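Local coordinates for TNF receptor-associated factor 5 (Mus musculus, PDB 4GJH), which probably serves as a trimeric signalling adaptor, with its TRAF domain expected to engage the cytoplasmic tails of TNF-family receptors, at residues Y60-R65 with L81-M86; D71-G76 with C142-S147; R101-L106 with V117-A122; I27-D32 with T163-V168. One frame throughout, in Å; residues are numbered along the deposited sequence.

Interaction 1 (Y60-R65 with L81-M86); sequences YRLCAR and LYFVVM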
# COMPACT_ATOMS: atom_id res chain seq x y z
N TYR C 60 1.21 8.55 -12.69
CA TYR C 60 2.58 8.99 -12.84
C TYR C 60 3.44 8.62 -11.64
O TYR C 60 3.05 8.81 -10.48
CB TYR C 60 2.62 10.51 -12.96
CG TYR C 60 1.81 11.13 -14.07
CD1 TYR C 60 2.32 11.22 -15.36
CD2 TYR C 60 0.57 11.69 -13.82
CE1 TYR C 60 1.61 11.82 -16.37
CE2 TYR C 60 -0.15 12.29 -14.83
CZ TYR C 60 0.38 12.35 -16.11
OH TYR C 60 -0.34 12.95 -17.14
N ARG C 61 4.64 8.11 -11.93
CA ARG C 61 5.66 7.90 -10.91
C ARG C 61 6.46 9.19 -10.79
O ARG C 61 6.83 9.79 -11.78
CB ARG C 61 6.56 6.71 -11.26
CG ARG C 61 7.27 6.13 -10.04
CD ARG C 61 7.81 4.72 -10.29
NE ARG C 61 8.96 4.80 -11.15
CZ ARG C 61 10.22 4.66 -10.74
NH1 ARG C 61 10.49 4.39 -9.46
NH2 ARG C 61 11.20 4.78 -11.63
N LEU C 62 6.73 9.62 -9.56
CA LEU C 62 7.34 10.92 -9.31
C LEU C 62 8.28 10.83 -8.13
O LEU C 62 8.29 9.83 -7.40
CB LEU C 62 6.28 11.96 -8.95
CG LEU C 62 5.15 12.10 -9.97
CD1 LEU C 62 3.97 12.84 -9.35
CD2 LEU C 62 5.64 12.80 -11.25
N CYS C 63 9.06 11.89 -7.92
CA CYS C 63 9.84 12.01 -6.70
C CYS C 63 10.43 13.39 -6.58
O CYS C 63 10.37 14.19 -7.52
CB CYS C 63 10.98 10.99 -6.63
SG CYS C 63 12.35 11.36 -7.72
N ALA C 64 11.03 13.65 -5.43
CA ALA C 64 11.60 14.95 -5.17
C ALA C 64 13.11 14.84 -5.02
O ALA C 64 13.64 13.77 -4.73
CB ALA C 64 10.97 15.55 -3.93
N ARG C 65 13.79 15.95 -5.23
CA ARG C 65 15.24 15.96 -5.09
C ARG C 65 15.69 17.24 -4.46
O ARG C 65 15.25 18.30 -4.87
CB ARG C 65 15.87 15.85 -6.46
CG ARG C 65 17.36 15.87 -6.45
CD ARG C 65 17.80 15.82 -7.88
NE ARG C 65 19.19 15.42 -8.04
CZ ARG C 65 19.65 14.84 -9.13
NH1 ARG C 65 18.81 14.58 -10.13
NH2 ARG C 65 20.93 14.50 -9.22
N LEU C 81 15.13 22.90 -4.01
CA LEU C 81 14.14 21.83 -4.06
C LEU C 81 13.53 21.62 -5.42
O LEU C 81 12.90 22.51 -5.97
CB LEU C 81 13.02 22.11 -3.06
CG LEU C 81 11.97 21.00 -2.94
CD1 LEU C 81 12.63 19.66 -2.66
CD2 LEU C 81 10.96 21.36 -1.88
N TYR C 82 13.70 20.42 -5.95
CA TYR C 82 13.24 20.11 -7.30
C TYR C 82 12.23 18.96 -7.38
O TYR C 82 12.29 17.99 -6.59
CB TYR C 82 14.42 19.80 -8.22
CG TYR C 82 15.37 20.95 -8.42
CD1 TYR C 82 14.95 22.11 -9.04
CD2 TYR C 82 16.69 20.88 -7.99
CE1 TYR C 82 15.83 23.18 -9.23
CE2 TYR C 82 17.57 21.93 -8.17
CZ TYR C 82 17.14 23.08 -8.80
OH TYR C 82 18.01 24.15 -9.00
N PHE C 83 11.33 19.07 -8.34
CA PHE C 83 10.31 18.09 -8.63
C PHE C 83 10.81 17.25 -9.78
O PHE C 83 11.53 17.76 -10.61
CB PHE C 83 9.01 18.80 -9.00
CG PHE C 83 7.90 17.87 -9.44
CD1 PHE C 83 7.20 17.09 -8.51
CD2 PHE C 83 7.53 17.80 -10.77
CE1 PHE C 83 6.16 16.25 -8.91
CE2 PHE C 83 6.49 16.96 -11.18
CZ PHE C 83 5.80 16.18 -10.25
N VAL C 84 10.43 15.97 -9.83
CA VAL C 84 10.93 15.05 -10.86
C VAL C 84 9.90 14.03 -11.33
O VAL C 84 9.38 13.23 -10.54
CB VAL C 84 12.11 14.20 -10.34
CG1 VAL C 84 12.51 13.23 -11.41
CG2 VAL C 84 13.27 15.06 -9.91
N VAL C 85 9.62 14.05 -12.63
CA VAL C 85 8.82 13.00 -13.24
C VAL C 85 9.71 11.82 -13.57
O VAL C 85 10.73 11.97 -14.25
CB VAL C 85 8.18 13.48 -14.55
CG1 VAL C 85 7.38 12.36 -15.18
CG2 VAL C 85 7.33 14.70 -14.32
N MET C 86 9.33 10.65 -13.09
CA MET C 86 10.11 9.45 -13.34
C MET C 86 9.40 8.65 -14.39
O MET C 86 8.25 8.92 -14.70
CB MET C 86 10.25 8.64 -12.05
CG MET C 86 10.63 9.48 -10.85
SD MET C 86 10.95 8.49 -9.38
CE MET C 86 12.34 7.53 -9.97
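Met86 lies over one face of the Arg61 guanidinium, its SD above the centre of the group and its methyl carbon CE 3.4 Å from Arg61 NH2. The Phe83 ring is met obliquely by Leu62, whose CD2 comes 3.5 Å from Phe83 CZ. These flat groups belong to an antiparallel β-hairpin, strands 61-67 and 78-85, in the middle of one sheet of the TRAF-domain β-sandwich; the two local axes run at 159°.

Side chains alternate between two surfaces. Leu62, Ala64, Phe83 and Val85 look inward, and Phe83 and Ala64 continue onto Val168 of the opposing sheet. Cys63, Arg65, Tyr82 and Val84 lie on the other surface, where the Tyr82 hydroxyl bonds to Asp71 in the loop that connects the two strands. Arg61 carries a salt bridge from NH2 to Glu135, which would tend to hold the guanidinium beneath the methionine. The Met86 chain extends straight through chi2 and bends only at chi3 (62°), a fold that turns CE back toward Arg61.

Paired backbone bonds join Arg65 and Tyr82, and a further bond runs from Cys63 N to Val84 O; the return bond from Val84 N is weak. At the strand end, Met86 N donates to Arg61 O over 3.0 Å, approaching from a position tilted out of the carbonyl plane.

Interaction 2 (D71-G76 with C142-S147); sequences DGSGKG and CPRFVS
Arg144 bends round the turn at Ser73 and Gly74 and meets it with both its aliphatic stem and its charged end. The stem comes first: Arg144 CG rests 3.4 Å from Gly74 CA. A bend at chi3 (64°) then brings the guanidinium back over the turn, where NH1 donates to Ser73 O at 2.9 Å. That bond is well aligned from both sides, since the acceptor lies in the guanidinium plane, at its edge, and the donor lies in the carbonyl plane; the N-H...O angle is 164°. The positive group thus grips a backbone oxygen of the turn.

Pro143 works differently, offering a ring carbon. Its CB points at the loop and sits 3.3 Å from Asp71 O, with Ser73 CB 3.9 Å away from the same Pro143 CB. Gly74 CA also makes a CA-H...O contact of 3.6 Å with Pro143 O. Pro143 O also accepts a hydrogen bond from Ser80, and the Asp71 carboxylate is held by Tyr82, so residues of strand 78-85 bond to both segments.

The loop itself is stiffened by the bond from Gly74 N to Asp71 O, which closes a type II' β-turn with Gly72 and Ser73 at its corners; Lys75 N to Gly72 O closes an overlapping turn. The whole is a surface contact at the rim of the TRAF-domain β-sandwich, in which the connection of the β-hairpin 61-67/78-85 packs on the corner where edge strand 142-147 of the same sheet changes direction.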
# COMPACT_ATOMS: atom_id res chain seq x y z
N ASP C 71 21.94 24.57 -5.45
CA ASP C 71 22.26 24.18 -6.81
C ASP C 71 22.04 25.38 -7.72
O ASP C 71 21.05 26.11 -7.58
CB ASP C 71 21.37 23.02 -7.22
CG ASP C 71 21.46 22.70 -8.68
OD1 ASP C 71 22.47 22.05 -9.07
OD2 ASP C 71 20.53 23.08 -9.42
N GLY C 72 22.98 25.57 -8.65
CA GLY C 72 22.94 26.67 -9.60
C GLY C 72 22.64 28.02 -8.96
O GLY C 72 23.41 28.53 -8.14
N SER C 73 21.50 28.58 -9.33
CA SER C 73 21.08 29.90 -8.85
C SER C 73 21.12 30.09 -7.30
O SER C 73 21.14 31.21 -6.81
CB SER C 73 19.68 30.17 -9.41
OG SER C 73 19.03 31.23 -8.74
N GLY C 74 21.12 28.99 -6.55
CA GLY C 74 21.11 29.06 -5.09
C GLY C 74 22.26 28.29 -4.47
O GLY C 74 22.34 28.10 -3.26
N LYS C 75 23.16 27.83 -5.33
CA LYS C 75 24.37 27.13 -4.92
C LYS C 75 25.07 27.82 -3.75
O LYS C 75 25.36 29.02 -3.81
CB LYS C 75 25.34 27.07 -6.10
CG LYS C 75 26.75 26.68 -5.74
CD LYS C 75 26.86 25.20 -5.49
CE LYS C 75 28.22 24.85 -4.90
NZ LYS C 75 29.35 25.07 -5.86
N GLY C 76 25.33 27.05 -2.70
CA GLY C 76 26.07 27.56 -1.55
C GLY C 76 25.28 28.42 -0.58
O GLY C 76 25.74 28.68 0.52
N CYS C 142 12.83 24.93 -7.65
CA CYS C 142 13.34 26.17 -7.08
C CYS C 142 14.74 25.99 -6.55
O CYS C 142 14.93 25.42 -5.46
CB CYS C 142 12.45 26.64 -5.94
SG CYS C 142 10.71 26.60 -6.33
N PRO C 143 15.73 26.49 -7.30
CA PRO C 143 17.13 26.42 -6.86
C PRO C 143 17.27 27.28 -5.61
O PRO C 143 18.16 27.04 -4.80
CB PRO C 143 17.90 27.04 -8.03
CG PRO C 143 16.93 27.08 -9.17
CD PRO C 143 15.59 27.26 -8.54
N ARG C 144 16.39 28.27 -5.47
CA ARG C 144 16.46 29.17 -4.32
C ARG C 144 15.17 29.09 -3.51
O ARG C 144 14.58 30.10 -3.12
CB ARG C 144 16.79 30.60 -4.78
CG ARG C 144 18.21 30.73 -5.38
CD ARG C 144 18.39 32.04 -6.17
NE ARG C 144 18.25 33.20 -5.31
CZ ARG C 144 19.26 33.72 -4.63
NH1 ARG C 144 20.48 33.19 -4.74
NH2 ARG C 144 19.06 34.77 -3.85
N PHE C 145 14.75 27.86 -3.27
CA PHE C 145 13.51 27.61 -2.57
C PHE C 145 13.51 28.29 -1.19
O PHE C 145 12.60 29.06 -0.87
CB PHE C 145 13.29 26.11 -2.45
CG PHE C 145 11.99 25.74 -1.81
CD1 PHE C 145 10.79 26.19 -2.34
CD2 PHE C 145 11.97 24.94 -0.67
CE1 PHE C 145 9.59 25.86 -1.75
CE2 PHE C 145 10.77 24.61 -0.07
CZ PHE C 145 9.57 25.07 -0.61
N VAL C 146 14.52 28.00 -0.39
CA VAL C 146 14.67 28.68 0.90
C VAL C 146 16.15 28.87 1.26
O VAL C 146 16.97 27.96 1.07
CB VAL C 146 13.98 27.91 2.03
CG1 VAL C 146 14.65 26.56 2.25
CG2 VAL C 146 13.99 28.72 3.31
N SER C 147 16.49 30.05 1.78
CA SER C 147 17.88 30.35 2.09
C SER C 147 18.33 29.64 3.37
O SER C 147 17.55 29.49 4.32
CB SER C 147 18.09 31.86 2.24
OG SER C 147 17.41 32.37 3.38

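Interaction 3 (R101-L106 with V117-A122); sequences RVTLML and VETFKA
Arg101 meets Thr119 because its chain, extended through chi1 and chi2, bends at chi3 (-58°) and carries NH1 across to the threonine. Thr119 in turn sets OG1 opposite its own backbone nitrogen (chi1 -180°), which aims the hydroxyl at the neighbouring strand. There OG1 does two jobs. It accepts from Arg101 NH1 at 3.1 Å, in the guanidinium plane, and it donates to Val102 O from well above the carbonyl plane. Since Phe120 N also donates to Val102 O, one carbonyl is gripped by two groups, and the Phe120 bond lies nearly along its C=O direction.

On the other surface of the sheet Phe120 takes a chi1 near 55° and leans its ring across toward strand 101-106. Val102 O sits off-centre above one face of that ring, Val102 CB is 4.1 Å from Phe120 CE1, and Leu104 CD1 comes in at the edge, 3.9 Å from Phe120 CE2. On the outer surface Thr103 CG2 lies 3.4 Å from Val117 CG2, while Met105 and Val117 run side by side, Met105 CG 3.8 Å from Val117 CB. Paired backbone bonds between Leu104 and Glu118 complete the regular antiparallel register.

The two strands form a β-hairpin in which 116-121 is the outermost strand of its sheet within the chain. Strand 101-106 is flanked on its other side by strand 164-170, and Val102 and Leu104 point into the sandwich, packing on Phe83 and Leu81 of strand 78-85 and on Phe145 of strand 142-147.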
# COMPACT_ATOMS: atom_id res chain seq x y z
N ARG C 101 -0.73 21.22 -11.72
CA ARG C 101 -0.11 22.19 -10.82
C ARG C 101 0.66 21.45 -9.73
O ARG C 101 0.25 20.36 -9.29
CB ARG C 101 -1.16 23.13 -10.21
CG ARG C 101 -0.67 23.90 -9.00
CD ARG C 101 -1.68 24.97 -8.58
NE ARG C 101 -1.96 25.91 -9.67
CZ ARG C 101 -1.15 26.91 -10.04
NH1 ARG C 101 0.02 27.10 -9.42
NH2 ARG C 101 -1.50 27.71 -11.04
N VAL C 102 1.79 22.01 -9.32
CA VAL C 102 2.61 21.39 -8.29
C VAL C 102 2.94 22.37 -7.18
O VAL C 102 3.18 23.55 -7.43
CB VAL C 102 3.92 20.84 -8.86
CG1 VAL C 102 4.77 20.24 -7.77
CG2 VAL C 102 3.64 19.82 -9.95
N THR C 103 2.95 21.89 -5.95
CA THR C 103 3.28 22.75 -4.82
C THR C 103 4.39 22.12 -4.01
O THR C 103 4.36 20.93 -3.72
CB THR C 103 2.06 23.01 -3.92
OG1 THR C 103 1.03 23.65 -4.68
CG2 THR C 103 2.47 23.91 -2.75
N LEU C 104 5.38 22.94 -3.68
CA LEU C 104 6.58 22.53 -2.99
C LEU C 104 6.59 23.20 -1.64
O LEU C 104 6.28 24.39 -1.55
CB LEU C 104 7.81 22.98 -3.77
CG LEU C 104 7.97 22.37 -5.16
CD1 LEU C 104 9.23 22.91 -5.84
CD2 LEU C 104 8.04 20.87 -5.02
N MET C 105 6.95 22.46 -0.59
CA MET C 105 6.85 23.00 0.76
C MET C 105 7.95 22.54 1.71
O MET C 105 8.47 21.43 1.62
CB MET C 105 5.52 22.65 1.39
CG MET C 105 4.31 23.27 0.74
SD MET C 105 2.84 22.93 1.73
CE MET C 105 2.08 21.67 0.70
N LEU C 106 8.30 23.44 2.62
CA LEU C 106 9.11 23.09 3.76
C LEU C 106 8.21 23.39 4.94
O LEU C 106 7.62 24.47 5.02
CB LEU C 106 10.39 23.94 3.80
CG LEU C 106 11.16 23.97 5.13
CD1 LEU C 106 11.87 22.64 5.41
CD2 LEU C 106 12.16 25.10 5.15
N VAL C 117 5.95 27.84 1.02
CA VAL C 117 5.29 27.17 -0.08
C VAL C 117 5.45 27.90 -1.41
O VAL C 117 5.17 29.08 -1.51
CB VAL C 117 3.79 26.97 0.21
CG1 VAL C 117 3.26 28.14 1.00
CG2 VAL C 117 3.02 26.80 -1.08
N GLU C 118 5.90 27.17 -2.42
CA GLU C 118 5.99 27.70 -3.78
C GLU C 118 5.15 26.82 -4.67
O GLU C 118 5.25 25.60 -4.60
CB GLU C 118 7.44 27.70 -4.26
CG GLU C 118 8.34 28.67 -3.53
CD GLU C 118 7.86 30.11 -3.67
OE1 GLU C 118 7.39 30.46 -4.78
OE2 GLU C 118 7.93 30.87 -2.68
N THR C 119 4.32 27.41 -5.52
CA THR C 119 3.50 26.61 -6.42
C THR C 119 3.66 27.04 -7.87
O THR C 119 4.04 28.17 -8.14
CB THR C 119 2.02 26.67 -6.01
OG1 THR C 119 1.23 25.86 -6.90
CG2 THR C 119 1.52 28.08 -6.04
N PHE C 120 3.41 26.13 -8.81
CA PHE C 120 3.49 26.52 -10.21
C PHE C 120 2.74 25.57 -11.14
O PHE C 120 2.48 24.44 -10.78
CB PHE C 120 4.96 26.64 -10.66
CG PHE C 120 5.78 25.42 -10.40
CD1 PHE C 120 5.73 24.34 -11.27
CD2 PHE C 120 6.58 25.33 -9.27
CE1 PHE C 120 6.47 23.19 -11.03
CE2 PHE C 120 7.32 24.19 -9.03
CZ PHE C 120 7.27 23.12 -9.91
N LYS C 121 2.40 26.06 -12.33
CA LYS C 121 1.74 25.23 -13.33
C LYS C 121 2.82 24.61 -14.20
O LYS C 121 3.76 25.29 -14.61
CB LYS C 121 0.80 26.07 -14.19
CG LYS C 121 -0.27 25.25 -14.90
CD LYS C 121 -1.35 24.78 -13.91
CE LYS C 121 -2.19 23.61 -14.46
NZ LYS C 121 -3.00 23.94 -15.67
N ALA C 122 2.70 23.31 -14.49
CA ALA C 122 3.72 22.64 -15.29
C ALA C 122 3.71 23.11 -16.74
O ALA C 122 2.72 22.92 -17.46
CB ALA C 122 3.58 21.12 -15.20

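Interaction 4 (I27-D32 with T163-V168); sequences IWKVTD and TLFLKV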
# COMPACT_ATOMS: atom_id res chain seq x y z
N ILE C 27 5.27 13.44 1.69
CA ILE C 27 5.91 14.08 2.84
C ILE C 27 7.24 13.38 3.09
O ILE C 27 7.30 12.18 3.28
CB ILE C 27 5.03 14.07 4.08
CG1 ILE C 27 3.68 14.70 3.72
CG2 ILE C 27 5.72 14.81 5.21
CD1 ILE C 27 2.99 15.28 4.88
N TRP C 28 8.30 14.17 3.06
CA TRP C 28 9.64 13.65 2.97
C TRP C 28 10.40 14.06 4.22
O TRP C 28 10.72 15.23 4.41
CB TRP C 28 10.31 14.21 1.72
CG TRP C 28 11.69 13.73 1.48
CD1 TRP C 28 12.33 12.73 2.13
CD2 TRP C 28 12.61 14.25 0.52
NE1 TRP C 28 13.60 12.57 1.63
CE2 TRP C 28 13.79 13.50 0.64
CE3 TRP C 28 12.55 15.26 -0.43
CZ2 TRP C 28 14.91 13.73 -0.16
CZ3 TRP C 28 13.65 15.49 -1.21
CH2 TRP C 28 14.81 14.73 -1.07
N LYS C 29 10.64 13.11 5.11
CA LYS C 29 11.39 13.40 6.32
C LYS C 29 12.89 13.34 6.03
O LYS C 29 13.42 12.33 5.55
CB LYS C 29 11.02 12.42 7.44
CG LYS C 29 11.99 12.42 8.60
CD LYS C 29 11.34 12.12 9.94
CE LYS C 29 11.53 10.66 10.32
NZ LYS C 29 11.21 10.44 11.77
N VAL C 30 13.57 14.43 6.34
CA VAL C 30 15.01 14.48 6.17
C VAL C 30 15.72 14.55 7.52
O VAL C 30 15.70 15.58 8.21
CB VAL C 30 15.40 15.64 5.27
CG1 VAL C 30 16.89 15.60 4.99
CG2 VAL C 30 14.63 15.54 3.97
N THR C 31 16.34 13.45 7.91
CA THR C 31 17.00 13.37 9.21
C THR C 31 18.48 13.57 9.02
O THR C 31 19.00 13.47 7.91
CB THR C 31 16.85 11.98 9.81
OG1 THR C 31 17.53 11.04 8.97
CG2 THR C 31 15.38 11.60 9.91
N ASP C 32 19.19 13.84 10.12
CA ASP C 32 20.62 14.09 10.05
C ASP C 32 20.93 15.26 9.14
O ASP C 32 21.77 15.15 8.25
CB ASP C 32 21.32 12.87 9.47
CG ASP C 32 21.73 11.89 10.52
OD1 ASP C 32 21.01 10.87 10.67
OD2 ASP C 32 22.77 12.16 11.19
N THR C 163 16.30 17.42 12.04
CA THR C 163 15.51 16.90 10.93
C THR C 163 14.41 17.86 10.48
O THR C 163 13.77 18.53 11.31
CB THR C 163 14.86 15.54 11.22
OG1 THR C 163 13.48 15.75 11.47
CG2 THR C 163 15.53 14.80 12.42
N LEU C 164 14.21 17.92 9.15
CA LEU C 164 13.20 18.78 8.52
C LEU C 164 12.28 17.96 7.63
O LEU C 164 12.60 16.84 7.23
CB LEU C 164 13.86 19.86 7.67
CG LEU C 164 14.74 19.39 6.49
CD1 LEU C 164 13.92 18.99 5.26
CD2 LEU C 164 15.76 20.46 6.10
N PHE C 165 11.13 18.53 7.28
CA PHE C 165 10.16 17.82 6.47
C PHE C 165 9.82 18.62 5.22
O PHE C 165 9.45 19.79 5.30
CB PHE C 165 8.87 17.57 7.27
CG PHE C 165 9.05 16.61 8.41
CD1 PHE C 165 8.76 15.27 8.27
CD2 PHE C 165 9.53 17.05 9.63
CE1 PHE C 165 8.93 14.39 9.31
CE2 PHE C 165 9.70 16.18 10.68
CZ PHE C 165 9.40 14.84 10.52
N LEU C 166 9.96 17.97 4.06
CA LEU C 166 9.55 18.60 2.81
C LEU C 166 8.29 17.94 2.31
O LEU C 166 8.08 16.75 2.50
CB LEU C 166 10.63 18.50 1.73
CG LEU C 166 11.99 18.96 2.21
CD1 LEU C 166 13.12 18.63 1.25
CD2 LEU C 166 11.93 20.41 2.67
N LYS C 167 7.46 18.72 1.64
CA LYS C 167 6.20 18.23 1.13
C LYS C 167 6.00 18.63 -0.31
O LYS C 167 6.13 19.79 -0.67
CB LYS C 167 5.05 18.76 1.99
CG LYS C 167 3.68 18.34 1.49
CD LYS C 167 2.58 18.71 2.49
CE LYS C 167 1.21 18.60 1.85
NZ LYS C 167 0.11 18.64 2.85
N VAL C 168 5.68 17.67 -1.16
CA VAL C 168 5.26 17.96 -2.51
C VAL C 168 3.80 17.56 -2.65
O VAL C 168 3.38 16.52 -2.15
CB VAL C 168 6.07 17.17 -3.54
CG1 VAL C 168 5.58 17.47 -4.94
CG2 VAL C 168 7.57 17.51 -3.40
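Lys29 lays its aliphatic stem along the Phe165 ring, the two side chains running side by side. Lys29 CD is the main bump, 3.4 Å from both Phe165 CE1 and Phe165 CZ, while Lys29 CB meets Phe165 CE1 nearer the backbone. The ring is taken obliquely, and from the other neighbour Ile27 CG2 comes to 4.3 Å of Phe165 CD1, so that Phe165 fits between alternate residues of strand 25-30. Bends at chi2 and chi3 carry the lysine past the ring, and its NZ bonds to the backbone oxygen of Glu89 of the second subunit. Phe165 and Ile27 likewise touch Leu93 and Phe90 of that subunit.

The opposite surface is built of interlocking branches. Leu164 CD1 presses on Val30, 3.7 Å from its CB, because chi1 of 61° folds the leucine over toward the valine. Leu166 CD1 lodges beside the benzene part of the indole, 3.8 Å from Trp28 CE3, and Val30 CG2 lies over one face of the same indole, toward its rim. Trp28 then projects onto Ala64 and Ala66 of the opposing sheet.

Beneath these side chains the backbone is held by two hydrogen-bonded pairs, Trp28 with Leu166 and Val30 with Leu164; Val30 N points almost straight at Leu164 O, 2.7 Å away. Beyond them the methyl of Thr163 packs on Thr31, with Thr163 CG2 4.1 Å from Thr31 CB. Joining the first and last strands of the chain in one antiparallel sheet is characteristic of the TRAF-domain β-sandwich, closed here through residues far apart in sequence.

Interactions 3 and 4 lie in one sheet of the sandwich, where strands 101-106 and 164-170 are neighbours; interactions 1 and 2 belong to the other, where strand 78-85 of the first neighbours strand 142-147 of the second. Interaction 1 is the buried one, rich in apolar side chains, and its inner surface meets residues of interactions 3 and 4 across the core. Interaction 3, on an edge strand, adds side-chain hydrogen bonds toward solvent, and interaction 4 divides its surfaces between core and neighbouring subunit. Interaction 2 alone lacks strand pairing: a loop rests on a corner through a single arginine bond, yet Phe145 of its corner packs on both strands of interaction 3.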